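Long-range contacts in L-lysine 6-monooxygenase (Pseudomonas syringae pv. tomato, PDB 5CQF), which probably hydroxylates the side-chain amino group of L-lysine, using FAD and NADPH, in a siderophore biosynthesis pathway: residues 325-330 with 338-343; 176-181 with 317-322; 203-208 with 229-234. All coordinates share one frame; numbering follows the deposited sequence.

Overall arrangement
Along the chain contact 2 opens first, at residue 176, encloses contact 3 and closes at 322, before contact 1 begins. Contact 3 pairs neighbouring strands of the five-stranded parallel sheet, consistent with the NADP-binding Rossmann-like domain of this family. Contact 1 pairs the central strand 325-332 of the three-stranded antiparallel sheet with its edge strand 338-343, and contact 2 packs residues 176-181 on the other edge strand, 314-322. The centres of contacts 1 and 2 lie about 11 Å apart, those of 1 and 3 about 13 Å; contacts 2 and 3, about 18 Å apart, do not touch. Val343 and Leu341 meet His233, so the small sheet covers one side of the parallel sheet.

Contact 1: 325-330 with 338-343; sequences GYRVEL and TRVLEV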
# COMPACT_ATOMS: atom_id res chain seq x y z
N GLY A 325 -25.67 9.66 35.14
CA GLY A 325 -25.19 10.00 33.79
C GLY A 325 -26.21 10.72 32.92
O GLY A 325 -26.90 11.61 33.40
N TYR A 326 -26.28 10.35 31.64
CA TYR A 326 -27.20 10.97 30.71
C TYR A 326 -28.17 9.94 30.19
O TYR A 326 -27.79 8.79 29.98
CB TYR A 326 -26.46 11.60 29.53
CG TYR A 326 -25.51 12.67 29.97
CD1 TYR A 326 -25.90 14.00 30.05
CD2 TYR A 326 -24.21 12.36 30.35
CE1 TYR A 326 -25.02 14.98 30.48
CE2 TYR A 326 -23.33 13.34 30.78
CZ TYR A 326 -23.75 14.64 30.85
OH TYR A 326 -22.87 15.58 31.30
N ARG A 327 -29.42 10.38 29.98
CA ARG A 327 -30.46 9.59 29.34
C ARG A 327 -30.72 10.25 27.99
O ARG A 327 -31.19 11.39 27.91
CB ARG A 327 -31.71 9.56 30.22
CG ARG A 327 -32.80 8.60 29.77
CD ARG A 327 -34.10 8.85 30.56
NE ARG A 327 -35.31 8.18 30.02
CZ ARG A 327 -35.99 8.55 28.92
NH1 ARG A 327 -35.59 9.57 28.14
NH2 ARG A 327 -37.07 7.85 28.57
N VAL A 328 -30.37 9.55 26.92
CA VAL A 328 -30.38 10.14 25.57
C VAL A 328 -31.38 9.44 24.68
O VAL A 328 -31.34 8.21 24.53
CB VAL A 328 -29.00 10.04 24.92
CG1 VAL A 328 -29.00 10.81 23.62
CG2 VAL A 328 -27.92 10.58 25.85
N GLU A 329 -32.30 10.21 24.10
CA GLU A 329 -33.28 9.64 23.20
C GLU A 329 -32.83 9.91 21.79
O GLU A 329 -32.64 11.07 21.42
CB GLU A 329 -34.67 10.25 23.42
CG GLU A 329 -35.77 9.58 22.58
CD GLU A 329 -37.07 10.36 22.54
OE1 GLU A 329 -37.10 11.47 21.97
OE2 GLU A 329 -38.08 9.84 23.07
N LEU A 330 -32.70 8.83 21.01
CA LEU A 330 -32.43 8.91 19.58
C LEU A 330 -33.69 8.68 18.76
O LEU A 330 -34.52 7.84 19.10
CB LEU A 330 -31.42 7.85 19.16
CG LEU A 330 -30.07 7.75 19.88
CD1 LEU A 330 -29.12 6.82 19.14
CD2 LEU A 330 -29.45 9.13 20.04
N THR A 338 -37.83 5.30 17.85
CA THR A 338 -36.98 5.92 18.86
C THR A 338 -36.35 4.85 19.70
O THR A 338 -36.84 3.73 19.72
CB THR A 338 -37.76 6.81 19.85
OG1 THR A 338 -38.76 6.02 20.48
CG2 THR A 338 -38.42 8.00 19.16
N ARG A 339 -35.28 5.21 20.40
CA ARG A 339 -34.71 4.39 21.48
C ARG A 339 -33.93 5.26 22.46
O ARG A 339 -33.57 6.39 22.16
CB ARG A 339 -33.80 3.29 20.93
CG ARG A 339 -32.74 3.81 20.00
CD ARG A 339 -32.41 2.80 18.93
NE ARG A 339 -31.72 1.67 19.51
CZ ARG A 339 -31.12 0.72 18.80
NH1 ARG A 339 -30.51 -0.26 19.44
NH2 ARG A 339 -31.13 0.76 17.46
N VAL A 340 -33.70 4.71 23.64
CA VAL A 340 -33.06 5.43 24.73
C VAL A 340 -31.70 4.78 25.02
O VAL A 340 -31.60 3.56 25.01
CB VAL A 340 -33.96 5.40 25.99
CG1 VAL A 340 -33.29 6.03 27.20
CG2 VAL A 340 -35.28 6.10 25.69
N LEU A 341 -30.69 5.61 25.26
CA LEU A 341 -29.33 5.18 25.66
C LEU A 341 -28.99 5.84 26.97
O LEU A 341 -29.21 7.05 27.15
CB LEU A 341 -28.28 5.65 24.65
CG LEU A 341 -28.36 5.03 23.27
CD1 LEU A 341 -27.42 5.74 22.30
CD2 LEU A 341 -28.04 3.55 23.35
N GLU A 342 -28.42 5.09 27.90
CA GLU A 342 -27.85 5.69 29.10
C GLU A 342 -26.33 5.65 29.02
O GLU A 342 -25.75 4.58 28.91
CB GLU A 342 -28.33 4.94 30.32
CG GLU A 342 -29.84 4.86 30.39
CD GLU A 342 -30.30 3.83 31.39
OE1 GLU A 342 -29.79 2.68 31.35
OE2 GLU A 342 -31.15 4.19 32.23
N VAL A 343 -25.71 6.82 29.09
CA VAL A 343 -24.27 6.93 29.02
C VAL A 343 -23.73 7.78 30.15
O VAL A 343 -24.49 8.47 30.80
CB VAL A 343 -23.82 7.51 27.66
CG1 VAL A 343 -24.12 6.51 26.57
CG2 VAL A 343 -24.48 8.83 27.36
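Tyr326 and Val343 form one end of a beta hairpin, the pairing of strands 325-332 and 338-343 in a three-stranded antiparallel sheet. Three hydrogen-bonded pairs, Tyr326 with Val343, Val328 with Leu341 and Leu330 with Arg339, hold the backbones together; the bond from Tyr326 N to Val343 O is 2.7 Å long and nearly straight at 174°. The side chains of these pairs share one face, largely apolar, as suits packing on strands 206-210 and 231-235, with Arg339 at its exposed end beside Tyr311. Val343 CG2 sits between its own backbone N and carbonyl carbon (CG1 chi1 -68°), where it touches both Tyr326 CB at 4.0 Å and Val328 CG2 at 4.1 Å. Farther along, Leu330 and Leu341 approach at a slant through their CD1 methyls, 3.7 Å apart. Tyr326 carries its hydroxyl to Thr185, and its ring stacks with that of His321.

The face bearing Arg327, Glu329, Val340 and Glu342 is more polar and more exposed. Glu329 turns its OE1 to Ser317 on the adjoining strand. Arg327, extended to NE, carries its aliphatic part across Val340 at a slant, Arg327 CG meeting Val340 CG1 at 3.7 Å. The last torsion (chi4 -73°) then turns a guanidinium face to the valine: Val340 CG1 lies 4.0 Å above its plane, over the centre, and Val340 CG2 is 3.8 Å from Arg327 NH2.

Contact 2: 176-181 with 317-322; sequences QAFEAL and SAIEHT
The Phe178 ring receives Ile319 at its edge: Ile319 CD1 lies near the ring plane, 4.0 Å from Phe178 CE1, and the two side chains cross at about a right angle. The other flat group, the imidazole of His321, leaves the contact with 176-181 to its CB, which lies 4.2 Å from Leu181 CD2 as the two side chains slide past each other in opposite directions.

Ile319 is the hub. With CG1 opposite its backbone N (chi1 175°) and the chain continuing extended, it reaches CD1 to the phenyl edge, while its CG1 and CG2 both face Leu181. Leu181 meets it tip to tip, its CD1 being 4.1 Å from Ile319 CG2. A beta-branched residue suits this strand position: CD1 reaches Phe178, while CG1 and CG2 both meet Leu181. Phe178, Leu181 and Ile319 also all touch Leu186 of strand 186-188, so the short, weakly bonded helix 176-179 and the turn after it pack over the edge strand of the antiparallel sheet beside an edge strand of the parallel one.

Between 176-181 and 317-322 the side-chain contacts are apolar, with approaches of 4.0 Å or more and a modest 188 Å² buried near the surface. Dispersion and the exclusion of water, together with the shared packing on Leu186, therefore probably contribute to holding the pieces together, fixing their position less directionally than the backbone bonds of a sheet would.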
# COMPACT_ATOMS: atom_id res chain seq x y z
N GLN A 176 -28.52 24.38 20.68
CA GLN A 176 -29.27 24.85 21.86
C GLN A 176 -29.54 23.77 22.93
O GLN A 176 -29.36 24.03 24.12
CB GLN A 176 -30.61 25.49 21.41
CG GLN A 176 -31.69 25.66 22.49
CD GLN A 176 -31.33 26.67 23.57
OE1 GLN A 176 -30.50 26.40 24.45
NE2 GLN A 176 -31.97 27.84 23.53
N ALA A 177 -29.97 22.59 22.50
CA ALA A 177 -30.27 21.48 23.42
C ALA A 177 -29.13 21.16 24.40
O ALA A 177 -29.37 20.61 25.49
CB ALA A 177 -30.65 20.23 22.63
N PHE A 178 -27.89 21.50 24.03
CA PHE A 178 -26.72 21.13 24.83
C PHE A 178 -26.08 22.26 25.64
O PHE A 178 -25.31 21.98 26.54
CB PHE A 178 -25.64 20.55 23.92
CG PHE A 178 -26.06 19.33 23.17
CD1 PHE A 178 -26.14 18.10 23.80
CD2 PHE A 178 -26.35 19.40 21.82
CE1 PHE A 178 -26.51 16.97 23.09
CE2 PHE A 178 -26.72 18.27 21.10
CZ PHE A 178 -26.80 17.06 21.74
N GLU A 179 -26.37 23.52 25.33
CA GLU A 179 -25.66 24.65 25.95
C GLU A 179 -25.63 24.62 27.49
O GLU A 179 -24.59 24.88 28.10
CB GLU A 179 -26.18 26.00 25.45
CG GLU A 179 -25.32 26.54 24.33
CD GLU A 179 -25.93 27.72 23.59
OE1 GLU A 179 -26.67 28.53 24.22
OE2 GLU A 179 -25.65 27.84 22.37
N ALA A 180 -26.75 24.29 28.11
CA ALA A 180 -26.82 24.25 29.57
C ALA A 180 -26.01 23.10 30.14
O ALA A 180 -25.66 23.09 31.33
CB ALA A 180 -28.27 24.15 30.04
N LEU A 181 -25.71 22.12 29.28
CA LEU A 181 -25.07 20.88 29.72
C LEU A 181 -23.55 20.89 29.60
O LEU A 181 -22.89 20.08 30.25
CB LEU A 181 -25.67 19.69 28.96
CG LEU A 181 -27.18 19.48 29.12
CD1 LEU A 181 -27.67 18.31 28.29
CD2 LEU A 181 -27.55 19.27 30.59
N SER A 317 -33.06 13.50 20.05
CA SER A 317 -34.35 14.14 20.15
C SER A 317 -34.69 14.55 21.60
O SER A 317 -35.61 15.33 21.82
CB SER A 317 -35.41 13.16 19.63
OG SER A 317 -35.39 11.95 20.38
N ALA A 318 -33.98 13.99 22.57
CA ALA A 318 -34.04 14.44 23.97
C ALA A 318 -32.81 13.95 24.74
O ALA A 318 -32.25 12.90 24.45
CB ALA A 318 -35.32 13.96 24.65
N ILE A 319 -32.41 14.72 25.75
CA ILE A 319 -31.28 14.37 26.60
C ILE A 319 -31.47 15.03 27.97
O ILE A 319 -31.89 16.18 28.05
CB ILE A 319 -29.95 14.83 25.96
CG1 ILE A 319 -28.77 14.57 26.91
CG2 ILE A 319 -29.98 16.30 25.58
CD1 ILE A 319 -27.43 14.63 26.22
N GLU A 320 -31.17 14.30 29.04
CA GLU A 320 -31.16 14.91 30.35
C GLU A 320 -30.06 14.35 31.20
O GLU A 320 -29.68 13.19 31.06
CB GLU A 320 -32.52 14.81 31.06
CG GLU A 320 -33.09 13.42 31.23
CD GLU A 320 -34.42 13.42 31.99
OE1 GLU A 320 -35.46 13.09 31.36
OE2 GLU A 320 -34.44 13.76 33.20
N HIS A 321 -29.54 15.20 32.07
CA HIS A 321 -28.51 14.85 33.01
C HIS A 321 -29.22 14.37 34.27
O HIS A 321 -29.98 15.10 34.88
CB HIS A 321 -27.64 16.08 33.27
CG HIS A 321 -26.37 15.82 34.01
ND1 HIS A 321 -25.80 16.75 34.86
CD2 HIS A 321 -25.54 14.74 34.03
CE1 HIS A 321 -24.68 16.26 35.36
NE2 HIS A 321 -24.50 15.04 34.87
N THR A 322 -29.00 13.11 34.62
CA THR A 322 -29.50 12.57 35.86
C THR A 322 -28.32 12.31 36.81
O THR A 322 -27.16 12.60 36.50
CB THR A 322 -30.27 11.26 35.59
OG1 THR A 322 -29.35 10.23 35.22
CG2 THR A 322 -31.25 11.45 34.46

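Contact 3: 203-208 with 229-234; sequences LPKRWL and AIEVHS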
# COMPACT_ATOMS: atom_id res chain seq x y z
N LEU A 203 -11.28 6.91 33.39
CA LEU A 203 -12.32 7.40 32.51
C LEU A 203 -13.66 6.71 32.81
O LEU A 203 -13.68 5.56 33.18
CB LEU A 203 -11.92 7.14 31.06
CG LEU A 203 -10.60 7.76 30.63
CD1 LEU A 203 -10.31 7.39 29.19
CD2 LEU A 203 -10.63 9.27 30.78
N PRO A 204 -14.78 7.40 32.59
CA PRO A 204 -16.07 6.71 32.61
C PRO A 204 -16.22 5.69 31.49
O PRO A 204 -15.59 5.81 30.45
CB PRO A 204 -17.09 7.84 32.45
CG PRO A 204 -16.34 9.01 31.97
CD PRO A 204 -14.91 8.85 32.35
N LYS A 205 -17.09 4.71 31.71
CA LYS A 205 -17.19 3.54 30.85
C LYS A 205 -18.02 3.76 29.57
O LYS A 205 -17.65 3.28 28.50
CB LYS A 205 -17.80 2.37 31.67
CG LYS A 205 -17.82 1.01 30.96
CD LYS A 205 -18.45 -0.09 31.81
CE LYS A 205 -19.98 -0.05 31.74
NZ LYS A 205 -20.65 -0.68 32.92
N ARG A 206 -19.14 4.46 29.70
CA ARG A 206 -20.14 4.52 28.64
C ARG A 206 -20.10 5.90 28.02
O ARG A 206 -20.31 6.89 28.70
CB ARG A 206 -21.52 4.23 29.21
CG ARG A 206 -21.67 2.82 29.77
CD ARG A 206 -23.00 2.64 30.52
NE ARG A 206 -23.10 3.65 31.58
CZ ARG A 206 -24.22 3.99 32.22
NH1 ARG A 206 -25.37 3.39 31.97
NH2 ARG A 206 -24.17 4.95 33.14
N TRP A 207 -19.80 5.97 26.73
CA TRP A 207 -19.65 7.23 26.04
C TRP A 207 -20.59 7.30 24.87
O TRP A 207 -20.90 6.29 24.25
CB TRP A 207 -18.26 7.36 25.53
CG TRP A 207 -17.29 7.69 26.58
CD1 TRP A 207 -16.70 6.83 27.43
CD2 TRP A 207 -16.75 8.99 26.87
NE1 TRP A 207 -15.85 7.49 28.26
CE2 TRP A 207 -15.85 8.82 27.94
CE3 TRP A 207 -16.93 10.27 26.33
CZ2 TRP A 207 -15.11 9.89 28.49
CZ3 TRP A 207 -16.19 11.34 26.87
CH2 TRP A 207 -15.29 11.13 27.95
N LEU A 208 -21.07 8.50 24.57
CA LEU A 208 -21.78 8.77 23.33
C LEU A 208 -20.98 9.78 22.59
O LEU A 208 -20.57 10.77 23.17
CB LEU A 208 -23.16 9.33 23.62
CG LEU A 208 -24.02 9.45 22.36
CD1 LEU A 208 -25.47 9.24 22.71
CD2 LEU A 208 -23.87 10.78 21.65
N ALA A 229 -12.52 -1.42 28.64
CA ALA A 229 -13.90 -1.66 29.02
C ALA A 229 -14.84 -0.55 28.55
O ALA A 229 -16.07 -0.71 28.65
CB ALA A 229 -13.98 -1.81 30.53
N ILE A 230 -14.29 0.57 28.07
CA ILE A 230 -15.09 1.68 27.54
C ILE A 230 -15.98 1.22 26.38
O ILE A 230 -15.53 0.47 25.48
CB ILE A 230 -14.21 2.83 27.07
CG1 ILE A 230 -13.79 3.67 28.25
CG2 ILE A 230 -14.92 3.74 26.09
CD1 ILE A 230 -12.95 4.87 27.86
N GLU A 231 -17.22 1.67 26.40
CA GLU A 231 -18.18 1.41 25.33
C GLU A 231 -18.59 2.73 24.70
O GLU A 231 -18.81 3.71 25.39
CB GLU A 231 -19.40 0.67 25.87
CG GLU A 231 -19.08 -0.80 26.06
CD GLU A 231 -20.06 -1.54 26.94
OE1 GLU A 231 -20.63 -0.93 27.90
OE2 GLU A 231 -20.23 -2.76 26.67
N VAL A 232 -18.64 2.77 23.38
CA VAL A 232 -18.86 4.01 22.70
C VAL A 232 -20.09 3.86 21.83
O VAL A 232 -20.17 2.92 21.07
CB VAL A 232 -17.66 4.38 21.84
CG1 VAL A 232 -17.98 5.62 21.02
CG2 VAL A 232 -16.44 4.63 22.70
N HIS A 233 -21.02 4.80 21.94
CA HIS A 233 -22.18 4.88 21.06
C HIS A 233 -22.01 6.05 20.12
O HIS A 233 -21.95 7.20 20.56
CB HIS A 233 -23.44 5.04 21.89
CG HIS A 233 -23.60 3.96 22.91
ND1 HIS A 233 -24.32 2.81 22.67
CD2 HIS A 233 -23.08 3.82 24.15
CE1 HIS A 233 -24.26 2.02 23.73
NE2 HIS A 233 -23.50 2.61 24.63
N SER A 234 -21.94 5.74 18.83
CA SER A 234 -21.54 6.63 17.80
C SER A 234 -22.76 6.90 16.96
O SER A 234 -23.25 6.01 16.26
CB SER A 234 -20.42 5.97 16.97
OG SER A 234 -20.02 6.76 15.87
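Trp207 and Ile230 cross at a slant on one side of a parallel strand pair, part of the beta-alpha-beta unit formed by strand 206-210, helix 214-226 and strand 231-235 in a Rossmann-like sheet. Both branches of Ile230 touch the indole: CG2 lies 3.8 Å from Trp207 CD1, and Ile230 CD1 is 3.9 Å from both Leu203 CD1 and Trp207 NE1. The indole is large enough to reach on to Leu223 of the connecting helix. Its rotation is steadied by a bond of 2.8 Å from Trp207 NE1 to Pro204 O; this bond is bent (138° at the hydrogen), with the donor above the carbonyl plane. Val232 faces the same helix, where a compact branched residue fits against Val220 and Val224.

The other face carries Arg206, Glu231, Leu208 and His233. Lys205, just before the strand, runs beside Glu231 in the same direction, yet Lys205 NZ stays 5.0 Å from Glu231 OE1, so any attraction between their charges acts at a distance. Arg206 turns instead to a salt bridge with Asp344. Parallel pairing proceeds through Glu231 N to Lys205 O, Trp207 N to Glu231 O and His233 N to Trp207 O.

His233 stacks on His309 and hydrogen-bonds through ND1 to Tyr311. Chi1 (-55°) places its ring beside the backbone N and chi2 (-93°) sets the rotation, so that Trp207 O lies in the plane of the His233 ring, at its edge, 3.3 Å from CD2.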